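Local coordinates for desulfoferrodoxin (rbo) (Treponema pallidum subsp. pallidum str. Nichols, PDB 1Y07), which probably reduces superoxide to hydrogen peroxide at a non-haem iron centre held by four histidines and one cysteine, as in other superoxide reductases, at residues Met20-Pro23 against Ala24-Val28. Sequence-based numbering, arbitrary orientation.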
ATOM      1  N   MET B  20       6.225   5.899  -2.945  1.00 13.88           N
ATOM      2  CA  MET B  20       6.490   5.240  -4.221  1.00 14.51           C
ATOM      3  C   MET B  20       7.249   6.233  -5.118  1.00 14.19           C
ATOM      4  O   MET B  20       6.734   7.320  -5.437  1.00 13.33           O
ATOM      5  CB  MET B  20       5.207   4.718  -4.874  1.00 15.89           C
ATOM      6  CG  MET B  20       5.483   4.027  -6.248  1.00 19.69           C
ATOM      7  SD  MET B  20       6.571   2.506  -6.256  1.00 22.93           S
ATOM      8  CE  MET B  20       5.447   1.220  -5.596  1.00 26.50           C
ATOM      9  N   ASP B  21       8.489   5.864  -5.469  1.00 14.27           N
ATOM     10  CA  ASP B  21       9.392   6.713  -6.251  1.00 15.71           C
ATOM     11  C   ASP B  21       9.629   8.059  -5.613  1.00 16.29           C
ATOM     12  O   ASP B  21       9.654   9.101  -6.267  1.00 16.08           O
ATOM     13  CB  ASP B  21       8.913   6.812  -7.732  1.00 16.69           C
ATOM     14  CG  ASP B  21       9.074   5.522  -8.441  1.00 18.46           C
ATOM     15  OD1 ASP B  21      10.071   4.817  -8.203  1.00 17.98           O
ATOM     16  OD2 ASP B  21       8.214   5.089  -9.227  1.00 24.95           O
ATOM     17  N   ALA B  22       9.741   8.042  -4.294  1.00 15.44           N
ATOM     18  CA  ALA B  22      10.211   9.206  -3.555  1.00 17.15           C
ATOM     19  C   ALA B  22      11.614   9.570  -4.077  1.00 17.85           C
ATOM     20  O   ALA B  22      12.539   8.753  -4.085  1.00 19.41           O
ATOM     21  CB  ALA B  22      10.292   8.885  -2.090  1.00 17.34           C
ATOM     22  N   PRO B  23      11.791  10.817  -4.418  1.00 18.13           N
ATOM     23  CA  PRO B  23      13.128  11.356  -4.679  1.00 19.41           C
ATOM     24  C   PRO B  23      14.052  11.227  -3.468  1.00 19.92           C
ATOM     25  O   PRO B  23      13.533  11.374  -2.358  1.00 19.74           O
ATOM     26  CB  PRO B  23      12.838  12.813  -4.953  1.00 19.57           C
ATOM     27  CG  PRO B  23      11.451  12.833  -5.381  1.00 19.15           C
ATOM     28  CD  PRO B  23      10.736  11.825  -4.549  1.00 16.98           C
ATOM     29  N   ALA B  24      15.345  10.949  -3.701  1.00 20.31           N
ATOM     30  CA  ALA B  24      16.408  10.819  -2.705  1.00 20.02           C
ATOM     31  C   ALA B  24      16.347  11.958  -1.732  1.00 20.04           C
ATOM     32  O   ALA B  24      16.147  13.106  -2.138  1.00 20.01           O
ATOM     33  CB  ALA B  24      17.813  10.812  -3.394  1.00 20.54           C
ATOM     34  N   GLY B  25      16.504  11.636  -0.450  1.00 19.42           N
ATOM     35  CA  GLY B  25      16.443  12.680   0.585  1.00 19.19           C
ATOM     36  C   GLY B  25      15.039  13.227   0.936  1.00 19.20           C
ATOM     37  O   GLY B  25      14.898  14.172   1.732  1.00 18.61           O
ATOM     38  N   SER B  26      13.973  12.649   0.384  1.00 18.19           N
ATOM     39  CA  SER B  26      12.619  13.061   0.757  1.00 17.18           C
ATOM     40  C   SER B  26      12.441  12.869   2.262  1.00 16.96           C
ATOM     41  O   SER B  26      13.104  12.002   2.855  1.00 17.57           O
ATOM     42  CB  SER B  26      11.580  12.181   0.025  1.00 18.36           C
ATOM     43  OG  SER B  26      11.539  12.475  -1.360  1.00 16.13           O
ATOM     44  N   SER B  27      11.515  13.629   2.832  1.00 14.72           N
ATOM     45  CA  SER B  27      11.153  13.514   4.229  1.00 15.57           C
ATOM     46  C   SER B  27       9.684  13.908   4.508  1.00 14.68           C
ATOM     47  O   SER B  27       8.983  14.459   3.647  1.00 15.07           O
ATOM     48  CB  SER B  27      12.113  14.394   5.047  1.00 15.37           C
ATOM     49  OG  SER B  27      11.932  15.735   4.693  1.00 16.47           O
ATOM     50  N   VAL B  28       9.217  13.524   5.685  1.00 14.19           N
ATOM     51  CA  VAL B  28       7.858  13.786   6.138  1.00 15.20           C
ATOM     52  C   VAL B  28       7.925  14.477   7.462  1.00 16.69           C
ATOM     53  O   VAL B  28       8.593  14.000   8.410  1.00 15.90           O
ATOM     54  CB  VAL B  28       7.067  12.487   6.357  1.00 14.92           C
ATOM     55  CG1 VAL B  28       5.612  12.795   6.615  1.00 14.91           C
ATOM     56  CG2 VAL B  28       7.235  11.570   5.169  1.00 15.76           C
TER
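Ser26 turns back on Pro23 and grips its carbonyl oxygen twice, closing a type II beta turn that runs from Pro23 to Ser26. The backbone bond, from Ser26 N to Pro23 O, spans 3.1 Å and is bent, with 141° at the hydrogen; the nitrogen lies moderately off the carbonyl plane. The second bond comes from the hydroxyl of the same residue: Ser26 OG donates to Pro23 O at 2.5 Å, so short a separation that its exact length is doubtful. What lets one residue supply both donors is the side-chain torsion, which sets OG anti to its own carbonyl carbon and beside its own N (chi1 -71°). Ala24 and Gly25 form the corners of the turn, and Gly25 takes the positive phi (75°) expected at the third position of type II.

Nonpolar contacts flank the hydroxyl. Its oxygen lies over one face of the Pro23 ring, with Pro23 CD 3.4 Å from Ser26 OG and Pro23 CB 3.8 Å from the same atom. The Ala22 methyl lies against Ser26 CB and comes closer still to the hydroxyl, Ala22 CB standing 3.9 Å from Ser26 OG. At the outer corner, by contrast, the Ala24 methyl points away from this packing.

The turn connects strand 16-20 to strand 27-29, away from the iron site and against the second subunit, whose Phe17 and Cys30 pack on Ala22 and Pro23. Just beyond it, Ser27 and Val28 pair antiparallel with a strand of that subunit, continuing the sheet across the interface. Ser26 is buried, and its hydroxyl gives its hydrogen to Pro23 O and accepts one from the Gly31 amide of the second subunit, so turn closure and dimer contact share one group.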